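Local coordinates for protein tRNA (adenine(9)-N1)-methyltransferase (Sulfolobus acidocaldarius, PDB 5A7Z) that catalyses the S-adenosyl-L-methionine-dependent methylation of N1 of adenosine 9 in tRNA and is a SPOUT-type methyltransferase of the Trm10 family, at residues K25-K30 with K98-H103; S38-H43 with K79-K84; K58-V63 with Y91-G96. All coordinates share one frame; numbering follows the deposited sequence.

Overall arrangement
From the N terminus, helix 22-33 comes first and supplies one side of interaction 1, whose other side is the loop after strand 91-95; this contact closes the widest loop and encloses both others. Strand 38-40 then pairs in parallel with strand 78-82 in interaction 2. Helix 48-57 leads into strand 60-75, and the first residues of that strand meet strand 91-95 in interaction 3. Interactions 2 and 3 close shorter loops that cross, and are joined where Y40 bonds through its backbone to Y91 and F93. K98 and K99 bond to L62 and Y60, linking interactions 1 and 3. Together they join helix 22-33, the loop after strand 91-95 and the five-stranded mixed sheet.

Interaction 1: residues K25-K30 with K98-H103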
# COMPACT_ATOMS: atom_id res chain seq x y z
N LYS A 25 8.28 -6.27 -8.30
CA LYS A 25 9.69 -6.60 -8.26
C LYS A 25 9.94 -8.00 -7.65
O LYS A 25 10.66 -8.79 -8.21
CB LYS A 25 10.46 -5.56 -7.46
CG LYS A 25 11.96 -5.71 -7.52
CD LYS A 25 12.63 -5.05 -6.34
CE LYS A 25 14.12 -4.82 -6.59
NZ LYS A 25 14.95 -5.84 -5.91
N VAL A 26 9.32 -8.28 -6.51
CA VAL A 26 9.54 -9.56 -5.83
C VAL A 26 8.91 -10.73 -6.62
O VAL A 26 9.44 -11.84 -6.62
CB VAL A 26 9.05 -9.52 -4.35
CG1 VAL A 26 9.71 -8.38 -3.61
CG2 VAL A 26 7.53 -9.37 -4.27
N PHE A 27 7.80 -10.46 -7.29
CA PHE A 27 7.17 -11.49 -8.10
C PHE A 27 8.05 -11.79 -9.28
O PHE A 27 8.38 -12.95 -9.52
CB PHE A 27 5.78 -11.04 -8.56
CG PHE A 27 4.91 -12.15 -9.08
CD1 PHE A 27 5.29 -13.50 -8.98
CD2 PHE A 27 3.64 -11.86 -9.61
CE1 PHE A 27 4.45 -14.51 -9.45
CE2 PHE A 27 2.81 -12.85 -10.07
CZ PHE A 27 3.21 -14.18 -9.99
N SER A 28 8.49 -10.74 -9.98
CA SER A 28 9.34 -10.93 -11.17
C SER A 28 10.62 -11.64 -10.83
O SER A 28 11.10 -12.39 -11.63
CB SER A 28 9.67 -9.61 -11.85
OG SER A 28 10.32 -8.75 -10.96
N GLN A 29 11.19 -11.35 -9.67
CA GLN A 29 12.43 -12.03 -9.21
C GLN A 29 12.25 -13.54 -9.16
O GLN A 29 13.11 -14.30 -9.56
CB GLN A 29 12.86 -11.50 -7.83
CG GLN A 29 13.45 -10.09 -7.91
CD GLN A 29 14.02 -9.58 -6.59
OE1 GLN A 29 13.28 -9.27 -5.65
NE2 GLN A 29 15.34 -9.46 -6.53
N LYS A 30 11.09 -13.96 -8.68
CA LYS A 30 10.81 -15.35 -8.54
C LYS A 30 10.61 -15.97 -9.91
O LYS A 30 11.08 -17.09 -10.18
CB LYS A 30 9.58 -15.52 -7.68
CG LYS A 30 9.17 -16.96 -7.50
CD LYS A 30 10.29 -17.79 -6.91
CE LYS A 30 9.86 -19.23 -6.75
NZ LYS A 30 10.73 -19.87 -5.74
N LYS A 98 -1.09 -23.28 -9.65
CA LYS A 98 -0.15 -23.41 -8.55
C LYS A 98 0.44 -22.08 -8.19
O LYS A 98 0.77 -21.31 -9.05
CB LYS A 98 0.97 -24.40 -8.90
CG LYS A 98 0.46 -25.81 -9.13
CD LYS A 98 1.56 -26.82 -9.44
CE LYS A 98 0.97 -28.22 -9.63
NZ LYS A 98 1.99 -29.24 -10.02
N LYS A 99 0.60 -21.85 -6.90
CA LYS A 99 1.24 -20.67 -6.37
C LYS A 99 2.73 -20.76 -6.43
O LYS A 99 3.28 -21.82 -6.34
CB LYS A 99 0.89 -20.53 -4.92
CG LYS A 99 -0.50 -20.92 -4.59
CD LYS A 99 -1.33 -19.69 -4.35
CE LYS A 99 -2.68 -20.09 -3.90
NZ LYS A 99 -3.64 -19.47 -4.81
N VAL A 100 3.40 -19.63 -6.56
CA VAL A 100 4.85 -19.62 -6.34
C VAL A 100 5.14 -18.71 -5.17
O VAL A 100 4.47 -17.71 -4.98
CB VAL A 100 5.64 -19.18 -7.60
CG1 VAL A 100 5.21 -19.99 -8.80
CG2 VAL A 100 5.50 -17.68 -7.88
N SER A 101 6.09 -19.12 -4.34
CA SER A 101 6.50 -18.35 -3.17
C SER A 101 7.18 -17.07 -3.60
O SER A 101 8.06 -17.09 -4.45
CB SER A 101 7.51 -19.13 -2.36
OG SER A 101 6.90 -20.23 -1.74
N ILE A 102 6.81 -15.97 -2.97
CA ILE A 102 7.55 -14.74 -3.17
C ILE A 102 7.89 -14.08 -1.84
O ILE A 102 7.21 -14.28 -0.84
CB ILE A 102 6.78 -13.76 -4.09
CG1 ILE A 102 5.50 -13.28 -3.44
CG2 ILE A 102 6.47 -14.42 -5.40
CD1 ILE A 102 4.82 -12.19 -4.24
N HIS A 103 8.97 -13.32 -1.82
CA HIS A 103 9.38 -12.72 -0.58
C HIS A 103 8.59 -11.44 -0.37
O HIS A 103 8.91 -10.40 -0.93
CB HIS A 103 10.88 -12.44 -0.54
CG HIS A 103 11.39 -12.17 0.84
ND1 HIS A 103 12.29 -13.00 1.48
CD2 HIS A 103 11.07 -11.21 1.74
CE1 HIS A 103 12.52 -12.54 2.70
NE2 HIS A 103 11.79 -11.46 2.88
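V26, F27 and K30 on one flank of helix 22-33 form a small relief that receives V100 and I102 of the loop following strand 91-95. The loop is extended, so V100 and I102 both face the helix; S101 between them keeps its side chain off it but offers its carbonyl oxygen to K30. I102 CG2 drops into the hollow between F27 and K30, 3.9 Å from F27 CD1 and 4.0 Å from K30 CB. Its other branch, placed by chi1 of 66° between the backbone N and the carbonyl carbon, carries CD1 to V26 CG2 at 3.9 Å. I102 thus spends its two branches on different neighbours, whereas one methyl of V100, CG2, serves both F27 and K30: it sits near the ring plane at the F27 edge, 3.7 Å from CE1. K30 lays its aliphatic stem on the loop, CG 3.2 Å from S101 O, and NZ points on to a long, weak ion pair with E33; V26 CG1 rests 3.5 Å from H103 O. F27 also touches L51, A52 and M55 of helix 48-57. No hydrogen bond crosses the contact, so apolar fit and carbons resting on carbonyl oxygens hold the loop, with little directional chemistry.

Interaction 2: residues S38-H43 with K79-K84; sequences SIYIGH and KLISGK
S38-Y40 and K79-S82 are parallel neighbours in the mixed five-stranded sheet, paired S38 with K79, I39 with L80 and Y40 with I81, their directions differing by 26°. I39 lies at the centre of the bonding: its N donates to K79 O at 2.8 Å and its O accepts from I81 N at 2.9 Å, after which I41 N reaches I81 O. The opposite edge of the strand is used as well, because Y40 bonds through its backbone to Y91 and F93.

The tight part is the face carrying I39 and L80, where I41 also packs. I41 CG2 meets L80 CD2 at 4.0 Å, the two side chains crossing at about a right angle, and both touch L51 of helix 48-57. Isoleucine and leucine, bulky and wholly apolar, suit this buried seam.

On the other face I81 is still buried, covered by E87 and S89, and the open side is confined to S38, K79, Y40 and G83. K79 CB lies beside S38 OG, but its extended chain carries NZ away to a salt bridge with E87. Y40, with CG anti to the backbone N (chi1 -167°), reaches along the other strand, and S82 CA makes a CH-pi contact over one ring face, 4.2 Å from the centroid. R67 adds a cation-pi contact. Y40 OH donates to G83 O at 3.2 Å, in the carbonyl plane and on a lone pair. S82 OG turns instead to the other loop, reaching G42 O at 2.6 Å, 28° out of that carbonyl plane.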
# COMPACT_ATOMS: atom_id res chain seq x y z
N SER A 38 7.27 -15.01 -19.74
CA SER A 38 5.97 -14.65 -20.27
C SER A 38 4.92 -15.38 -19.53
O SER A 38 5.11 -16.54 -19.10
CB SER A 38 5.87 -15.06 -21.73
OG SER A 38 7.00 -14.62 -22.39
N ILE A 39 3.76 -14.77 -19.49
CA ILE A 39 2.60 -15.35 -18.85
C ILE A 39 1.37 -14.94 -19.62
O ILE A 39 1.18 -13.73 -19.93
CB ILE A 39 2.48 -14.83 -17.41
CG1 ILE A 39 3.65 -15.32 -16.57
CG2 ILE A 39 1.17 -15.29 -16.77
CD1 ILE A 39 3.64 -14.76 -15.16
N TYR A 40 0.51 -15.91 -19.92
CA TYR A 40 -0.81 -15.62 -20.48
C TYR A 40 -1.77 -15.29 -19.35
O TYR A 40 -1.95 -16.09 -18.45
CB TYR A 40 -1.35 -16.81 -21.26
CG TYR A 40 -2.55 -16.49 -22.13
CD1 TYR A 40 -3.85 -16.50 -21.60
CD2 TYR A 40 -2.41 -16.21 -23.46
CE1 TYR A 40 -4.96 -16.22 -22.40
CE2 TYR A 40 -3.50 -15.89 -24.26
CZ TYR A 40 -4.77 -15.91 -23.74
OH TYR A 40 -5.85 -15.62 -24.58
N ILE A 41 -2.29 -14.05 -19.34
CA ILE A 41 -2.98 -13.49 -18.18
C ILE A 41 -4.48 -13.40 -18.40
O ILE A 41 -5.22 -13.09 -17.48
CB ILE A 41 -2.45 -12.08 -17.80
CG1 ILE A 41 -2.60 -11.08 -18.95
CG2 ILE A 41 -0.99 -12.13 -17.37
CD1 ILE A 41 -2.56 -9.64 -18.49
N GLY A 42 -4.93 -13.63 -19.62
CA GLY A 42 -6.37 -13.73 -19.88
C GLY A 42 -7.04 -12.38 -19.73
O GLY A 42 -6.60 -11.40 -20.35
N HIS A 43 -8.03 -12.33 -18.83
CA HIS A 43 -8.77 -11.11 -18.53
C HIS A 43 -8.19 -10.31 -17.36
O HIS A 43 -8.75 -9.27 -17.01
CB HIS A 43 -10.23 -11.46 -18.17
CG HIS A 43 -10.92 -12.29 -19.21
ND1 HIS A 43 -11.40 -11.75 -20.38
CD2 HIS A 43 -11.19 -13.61 -19.27
CE1 HIS A 43 -11.93 -12.70 -21.12
NE2 HIS A 43 -11.83 -13.85 -20.46
N LYS A 79 6.89 -10.60 -19.87
CA LYS A 79 5.84 -10.29 -20.82
C LYS A 79 4.49 -10.83 -20.37
O LYS A 79 4.34 -12.04 -20.05
CB LYS A 79 6.18 -10.90 -22.18
CG LYS A 79 7.43 -10.35 -22.84
CD LYS A 79 7.58 -10.98 -24.22
CE LYS A 79 8.94 -10.75 -24.83
NZ LYS A 79 8.92 -10.96 -26.31
N LEU A 80 3.48 -9.95 -20.37
CA LEU A 80 2.11 -10.35 -20.03
C LEU A 80 1.29 -10.29 -21.26
O LEU A 80 1.21 -9.24 -21.92
CB LEU A 80 1.52 -9.42 -18.97
CG LEU A 80 2.37 -9.26 -17.69
CD1 LEU A 80 1.72 -8.34 -16.67
CD2 LEU A 80 2.67 -10.62 -17.05
N ILE A 81 0.76 -11.44 -21.66
CA ILE A 81 0.13 -11.56 -22.95
C ILE A 81 -1.26 -12.06 -22.83
O ILE A 81 -1.62 -12.73 -21.87
CB ILE A 81 0.89 -12.51 -23.90
CG1 ILE A 81 0.80 -13.97 -23.43
CG2 ILE A 81 2.32 -12.08 -24.05
CD1 ILE A 81 1.46 -14.93 -24.37
N SER A 82 -2.05 -11.75 -23.84
CA SER A 82 -3.44 -12.15 -23.83
C SER A 82 -4.04 -12.13 -25.24
O SER A 82 -3.49 -11.50 -26.14
CB SER A 82 -4.21 -11.21 -22.92
OG SER A 82 -5.50 -11.71 -22.71
N GLY A 83 -5.18 -12.78 -25.41
CA GLY A 83 -5.88 -12.78 -26.70
C GLY A 83 -5.15 -13.63 -27.72
O GLY A 83 -4.80 -14.80 -27.45
N LYS A 84 -4.90 -13.05 -28.90
CA LYS A 84 -4.20 -13.75 -29.97
C LYS A 84 -3.14 -12.88 -30.60
O LYS A 84 -3.27 -11.65 -30.66
CB LYS A 84 -5.18 -14.25 -31.04
CG LYS A 84 -4.50 -15.15 -32.06
CD LYS A 84 -5.39 -15.62 -33.19
CE LYS A 84 -4.54 -16.25 -34.30
NZ LYS A 84 -5.36 -16.97 -35.30

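Interaction 3: residues K58-V63 with Y91-G96; sequences KNYGLV and YTFRKG
Y60 and F93 set their rings nearly parallel, planes at 11°, but slid so far apart that they barely overlap, with centroids 5.5 Å from each other. The closer touch is Y60 CB against F93 CZ, and chi1 near 180° (-175°) swings the F93 ring over toward it. Over one face of the Y60 ring, toward its rim, lies K95 CA, whereas the edge of F93 receives L62 CD2, 4.1 Å from CD1. The flat guanidinium of R94 carries V63 CB over one of its faces.

Between L62 and F93 on one side and V63 and R94 on the other, the strands run antiparallel. G61 pairs with R94 and V63 with T92 in hydrogen-bonded pairs; R94 N reaches G61 O at 2.7 Å, and T92 N reaches V63 O at the same length. Past the strand end, G96 N donates to N59 O at 2.8 Å. N59 and G96 both adopt positive phi, which asparagine tolerates and glycine favours.

F93 also packs against L51 and K54 of helix 48-57, as suits a buried phenyl ring. On the face of V63, T92 and R94, T92 OG1 bonds to E65. K95 folds back over the carbonyls of K58 and N59, bringing NZ beside the Y60 ring. Five backbone bonds thus fix the register, while aromatic and aliphatic groups mainly add apolar cover and the charged ends of R94, in a long, weak ion pair with E65, and K95 lie at the periphery.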
# COMPACT_ATOMS: atom_id res chain seq x y z
N LYS A 58 -6.69 -14.99 -3.68
CA LYS A 58 -7.91 -15.48 -4.37
C LYS A 58 -7.81 -16.86 -5.01
O LYS A 58 -8.64 -17.20 -5.87
CB LYS A 58 -8.32 -14.52 -5.49
CG LYS A 58 -8.52 -13.08 -5.07
CD LYS A 58 -9.76 -12.92 -4.25
CE LYS A 58 -9.75 -11.57 -3.55
NZ LYS A 58 -9.59 -10.50 -4.56
N ASN A 59 -6.79 -17.64 -4.68
CA ASN A 59 -6.60 -18.98 -5.28
C ASN A 59 -6.34 -19.00 -6.82
O ASN A 59 -6.84 -19.87 -7.54
CB ASN A 59 -7.78 -19.89 -4.93
CG ASN A 59 -7.55 -21.34 -5.38
OD1 ASN A 59 -6.43 -21.88 -5.29
ND2 ASN A 59 -8.59 -21.95 -5.91
N TYR A 60 -5.49 -18.08 -7.28
CA TYR A 60 -4.97 -18.11 -8.64
C TYR A 60 -3.54 -18.66 -8.63
O TYR A 60 -2.83 -18.53 -7.66
CB TYR A 60 -4.97 -16.70 -9.23
CG TYR A 60 -6.33 -16.23 -9.66
CD1 TYR A 60 -7.29 -15.87 -8.74
CD2 TYR A 60 -6.65 -16.15 -11.00
CE1 TYR A 60 -8.53 -15.46 -9.14
CE2 TYR A 60 -7.89 -15.74 -11.42
CZ TYR A 60 -8.83 -15.38 -10.48
OH TYR A 60 -10.04 -14.96 -10.93
N GLY A 61 -3.11 -19.24 -9.73
CA GLY A 61 -1.71 -19.52 -9.89
C GLY A 61 -1.40 -19.77 -11.34
O GLY A 61 -2.18 -19.41 -12.22
N LEU A 62 -0.29 -20.43 -11.57
CA LEU A 62 0.19 -20.70 -12.91
C LEU A 62 -0.15 -22.13 -13.35
O LEU A 62 -0.05 -23.09 -12.57
CB LEU A 62 1.72 -20.53 -12.95
CG LEU A 62 2.25 -19.10 -12.70
CD1 LEU A 62 3.77 -19.06 -12.80
CD2 LEU A 62 1.62 -18.09 -13.67
N VAL A 63 -0.54 -22.24 -14.61
CA VAL A 63 -0.72 -23.51 -15.25
C VAL A 63 0.24 -23.63 -16.44
O VAL A 63 0.41 -22.69 -17.21
CB VAL A 63 -2.18 -23.64 -15.70
CG1 VAL A 63 -2.36 -24.84 -16.61
CG2 VAL A 63 -3.09 -23.70 -14.48
N TYR A 91 3.25 -20.60 -19.56
CA TYR A 91 2.54 -20.56 -18.29
C TYR A 91 1.37 -19.61 -18.42
O TYR A 91 1.50 -18.50 -18.98
CB TYR A 91 3.48 -20.13 -17.16
CG TYR A 91 4.51 -21.18 -16.85
CD1 TYR A 91 4.21 -22.26 -16.05
CD2 TYR A 91 5.77 -21.14 -17.46
CE1 TYR A 91 5.14 -23.27 -15.80
CE2 TYR A 91 6.72 -22.11 -17.18
CZ TYR A 91 6.39 -23.18 -16.37
OH TYR A 91 7.31 -24.19 -16.17
N THR A 92 0.21 -20.08 -17.96
CA THR A 92 -1.01 -19.31 -17.99
C THR A 92 -1.46 -19.01 -16.56
O THR A 92 -1.45 -19.90 -15.70
CB THR A 92 -2.12 -20.09 -18.72
OG1 THR A 92 -1.77 -20.27 -20.10
CG2 THR A 92 -3.41 -19.31 -18.65
N PHE A 93 -1.82 -17.76 -16.31
CA PHE A 93 -2.23 -17.36 -14.98
C PHE A 93 -3.72 -17.62 -14.84
O PHE A 93 -4.50 -17.05 -15.57
CB PHE A 93 -1.96 -15.86 -14.75
CG PHE A 93 -2.25 -15.39 -13.36
CD1 PHE A 93 -1.33 -15.54 -12.37
CD2 PHE A 93 -3.47 -14.80 -13.05
CE1 PHE A 93 -1.59 -15.15 -11.08
CE2 PHE A 93 -3.74 -14.40 -11.76
CZ PHE A 93 -2.78 -14.54 -10.79
N ARG A 94 -4.11 -18.44 -13.88
CA ARG A 94 -5.54 -18.58 -13.62
C ARG A 94 -5.96 -19.30 -12.37
O ARG A 94 -5.14 -19.89 -11.65
CB ARG A 94 -6.20 -19.27 -14.80
CG ARG A 94 -5.97 -20.77 -14.89
CD ARG A 94 -7.05 -21.35 -15.77
NE ARG A 94 -6.57 -22.50 -16.48
CZ ARG A 94 -6.17 -22.51 -17.75
NH1 ARG A 94 -6.21 -21.41 -18.49
NH2 ARG A 94 -5.73 -23.63 -18.27
N LYS A 95 -7.27 -19.33 -12.20
CA LYS A 95 -7.92 -19.85 -11.02
C LYS A 95 -7.53 -21.30 -10.83
O LYS A 95 -7.54 -22.05 -11.78
CB LYS A 95 -9.46 -19.70 -11.24
CG LYS A 95 -10.36 -20.03 -10.04
CD LYS A 95 -9.79 -19.54 -8.73
CE LYS A 95 -10.87 -19.08 -7.78
NZ LYS A 95 -11.30 -17.69 -8.10
N GLY A 96 -7.14 -21.69 -9.62
CA GLY A 96 -6.78 -23.08 -9.33
C GLY A 96 -5.39 -23.48 -9.79
O GLY A 96 -5.00 -24.62 -9.64